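Long-range contact in malic enzyme (Entamoeba histolytica, PDB 3NV9), which probably catalyses the oxidative decarboxylation of malate to pyruvate, with NAD or NADP as electron acceptor: residues D216-R221 with G242-K247. Numbering follows the deposited sequence.
Sequences DIHECR and GADPKK
His218 and Ala243 bring their CA atoms to 4.1 Å where two loops, each with a short 3-10 turn, run side by side, and a water joins the backbones by donating to Ile217 O and Cys220 O and accepting from Asp244 N. How one lysine can tie two such turns together is seen in Lys247. Its chain runs extended past the Cys220 carbonyl and bends only at the last torsion (chi4 58°), which lets NZ donate a hydrogen bond to His218 O (2.6 Å), in the carbonyl plane. The same NZ forms a salt bridge with Asp244 OD2 (2.8 Å), which offers its anti lone pair, and a long one with Glu219 OE2. Asp244 is itself steadied by an Asx turn, OD1 accepting from Lys246 N. Its CB sits over the centre of one face of the His218 imidazole, a CH-pi contact of 3.8 Å to the centroid, with carboxylate and ring stacked 18° apart. Gly242, closing helix 229-240 in a Schellman motif, sets its O against His218 CB. Ile217 and Ala243 both pack on Met222 of strand 222-225; the loops carry the chain from helices 193-213 and 229-240 into the neighbouring parallel strands 222-225 and 248-252 of the Rossmann-type NAD-binding domain.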
ATOM      1  N   ASP A 216     -21.837   2.816  39.713  1.00 36.71           N
ATOM      2  CA  ASP A 216     -20.725   3.734  39.598  1.00 37.52           C
ATOM      3  C   ASP A 216     -19.466   2.904  39.285  1.00 36.42           C
ATOM      4  O   ASP A 216     -19.239   1.849  39.900  1.00 36.38           O
ATOM      5  CB  ASP A 216     -20.608   4.521  40.930  1.00 38.69           C
ATOM      6  CG  ASP A 216     -19.352   5.396  41.026  1.00 44.02           C
ATOM      7  OD1 ASP A 216     -18.826   5.881  39.994  1.00 49.67           O
ATOM      8  OD2 ASP A 216     -18.898   5.663  42.170  1.00 51.49           O
ATOM      9  N   ILE A 217     -18.661   3.369  38.322  1.00 35.03           N
ATOM     10  CA  ILE A 217     -17.459   2.652  37.878  1.00 33.52           C
ATOM     11  C   ILE A 217     -16.513   2.223  39.016  1.00 34.49           C
ATOM     12  O   ILE A 217     -15.990   1.062  39.010  1.00 33.79           O
ATOM     13  CB  ILE A 217     -16.717   3.402  36.759  1.00 33.14           C
ATOM     14  CG1 ILE A 217     -15.758   2.456  36.008  1.00 31.50           C
ATOM     15  CG2 ILE A 217     -16.079   4.741  37.259  1.00 32.78           C
ATOM     16  CD1 ILE A 217     -15.062   3.122  34.820  1.00 32.63           C
ATOM     17  N   HIS A 218     -16.338   3.131  39.992  1.00 34.29           N
ATOM     18  CA  HIS A 218     -15.391   2.990  41.110  1.00 34.83           C
ATOM     19  C   HIS A 218     -15.898   2.018  42.180  1.00 34.96           C
ATOM     20  O   HIS A 218     -15.141   1.620  43.084  1.00 34.77           O
ATOM     21  CB  HIS A 218     -15.114   4.375  41.737  1.00 34.81           C
ATOM     22  CG  HIS A 218     -13.963   4.400  42.688  1.00 37.22           C
ATOM     23  ND1 HIS A 218     -14.089   4.048  44.018  1.00 40.19           N
ATOM     24  CD2 HIS A 218     -12.665   4.768  42.514  1.00 40.18           C
ATOM     25  CE1 HIS A 218     -12.915   4.179  44.618  1.00 39.56           C
ATOM     26  NE2 HIS A 218     -12.035   4.612  43.727  1.00 40.12           N
ATOM     27  N   GLU A 219     -17.175   1.663  42.096  1.00 35.12           N
ATOM     28  CA  GLU A 219     -17.790   0.799  43.092  1.00 37.12           C
ATOM     29  C   GLU A 219     -18.019  -0.639  42.579  1.00 37.48           C
ATOM     30  O   GLU A 219     -18.593  -1.472  43.311  1.00 38.01           O
ATOM     31  CB  GLU A 219     -19.075   1.434  43.673  1.00 37.49           C
ATOM     32  CG  GLU A 219     -18.825   2.828  44.452  1.00 43.05           C
ATOM     33  CD  GLU A 219     -17.843   2.724  45.697  1.00 49.81           C
ATOM     34  OE1 GLU A 219     -18.085   1.851  46.587  1.00 50.86           O
ATOM     35  OE2 GLU A 219     -16.841   3.520  45.790  1.00 50.62           O
ATOM     36  N   CYS A 220     -17.541  -0.928  41.353  1.00 37.00           N
ATOM     37  CA  CYS A 220     -17.607  -2.283  40.746  1.00 36.95           C
ATOM     38  C   CYS A 220     -16.420  -3.234  40.932  1.00 36.30           C
ATOM     39  O   CYS A 220     -15.279  -2.887  40.673  1.00 36.40           O
ATOM     40  CB  CYS A 220     -17.895  -2.195  39.265  1.00 36.36           C
ATOM     41  SG  CYS A 220     -19.484  -1.483  38.916  1.00 39.50           S
ATOM     42  N   ARG A 221     -16.706  -4.461  41.331  1.00 35.81           N
ATOM     43  CA  ARG A 221     -15.672  -5.451  41.318  1.00 34.98           C
ATOM     44  C   ARG A 221     -15.526  -5.999  39.887  1.00 33.90           C
ATOM     45  O   ARG A 221     -16.474  -6.521  39.280  1.00 33.38           O
ATOM     46  CB  ARG A 221     -15.988  -6.566  42.340  1.00 34.97           C
ATOM     47  CG  ARG A 221     -15.891  -6.156  43.851  1.00 35.33           C
ATOM     48  CD  ARG A 221     -15.954  -7.451  44.756  1.00 34.73           C
ATOM     49  NE  ARG A 221     -14.834  -8.310  44.380  1.00 36.03           N
ATOM     50  CZ  ARG A 221     -14.932  -9.486  43.757  1.00 35.65           C
ATOM     51  NH1 ARG A 221     -16.109 -10.036  43.462  1.00 34.85           N
ATOM     52  NH2 ARG A 221     -13.825 -10.109  43.400  1.00 36.92           N
ATOM     53  N   GLY A 242     -11.580   5.709  35.927  1.00 32.16           N
ATOM     54  CA  GLY A 242     -12.135   5.866  37.285  1.00 32.42           C
ATOM     55  C   GLY A 242     -12.447   4.627  38.097  1.00 32.38           C
ATOM     56  O   GLY A 242     -13.079   4.742  39.142  1.00 31.45           O
ATOM     57  N   ALA A 243     -12.044   3.438  37.635  1.00 32.92           N
ATOM     58  CA  ALA A 243     -12.331   2.224  38.420  1.00 33.71           C
ATOM     59  C   ALA A 243     -11.428   2.199  39.652  1.00 34.61           C
ATOM     60  O   ALA A 243     -10.431   2.903  39.717  1.00 34.27           O
ATOM     61  CB  ALA A 243     -12.162   0.954  37.598  1.00 32.71           C
ATOM     62  N   ASP A 244     -11.787   1.403  40.645  1.00 36.90           N
ATOM     63  CA  ASP A 244     -10.933   1.263  41.835  1.00 38.55           C
ATOM     64  C   ASP A 244      -9.920   0.129  41.618  1.00 38.59           C
ATOM     65  O   ASP A 244     -10.332  -1.025  41.525  1.00 39.28           O
ATOM     66  CB  ASP A 244     -11.826   0.894  43.018  1.00 38.71           C
ATOM     67  CG  ASP A 244     -11.093   0.986  44.356  1.00 41.67           C
ATOM     68  OD1 ASP A 244      -9.843   1.091  44.335  1.00 42.65           O
ATOM     69  OD2 ASP A 244     -11.782   0.966  45.423  1.00 45.45           O
ATOM     70  N   PRO A 245      -8.606   0.420  41.583  1.00 39.20           N
ATOM     71  CA  PRO A 245      -7.669  -0.709  41.393  1.00 39.41           C
ATOM     72  C   PRO A 245      -7.796  -1.808  42.455  1.00 39.60           C
ATOM     73  O   PRO A 245      -7.569  -2.971  42.147  1.00 40.09           O
ATOM     74  CB  PRO A 245      -6.277  -0.054  41.443  1.00 39.52           C
ATOM     75  CG  PRO A 245      -6.493   1.376  41.225  1.00 39.50           C
ATOM     76  CD  PRO A 245      -7.886   1.697  41.750  1.00 39.76           C
ATOM     77  N   LYS A 246      -8.218  -1.456  43.669  1.00 39.97           N
ATOM     78  CA  LYS A 246      -8.331  -2.425  44.767  1.00 40.24           C
ATOM     79  C   LYS A 246      -9.450  -3.457  44.514  1.00 40.14           C
ATOM     80  O   LYS A 246      -9.438  -4.583  45.080  1.00 39.41           O
ATOM     81  CB  LYS A 246      -8.587  -1.718  46.103  1.00 41.40           C
ATOM     82  CG  LYS A 246      -7.483  -0.746  46.609  1.00 44.00           C
ATOM     83  CD  LYS A 246      -7.733  -0.416  48.115  1.00 50.59           C
ATOM     84  CE  LYS A 246      -7.306   1.014  48.534  1.00 53.74           C
ATOM     85  NZ  LYS A 246      -5.852   1.257  48.303  1.00 51.35           N
ATOM     86  N   LYS A 247     -10.412  -3.079  43.667  1.00 38.64           N
ATOM     87  CA  LYS A 247     -11.589  -3.924  43.432  1.00 38.10           C
ATOM     88  C   LYS A 247     -11.434  -4.822  42.181  1.00 37.26           C
ATOM     89  O   LYS A 247     -12.388  -5.473  41.762  1.00 37.19           O
ATOM     90  CB  LYS A 247     -12.857  -3.061  43.296  1.00 37.60           C
ATOM     91  CG  LYS A 247     -13.249  -2.222  44.530  1.00 38.07           C
ATOM     92  CD  LYS A 247     -14.767  -1.905  44.441  1.00 39.43           C
ATOM     93  CE  LYS A 247     -15.259  -0.844  45.447  1.00 38.78           C
ATOM     94  NZ  LYS A 247     -14.521   0.448  45.288  1.00 38.12           N
TER
HETATM   95  O   HOH W   1     -14.141  -0.410  40.366  1.00 43.58           O
HETATM   96  O   HOH W   2     -15.350   2.425  48.020  1.00 41.55           O
HETATM   97  O   HOH W   3     -12.331  -7.940  42.747  1.00 41.50           O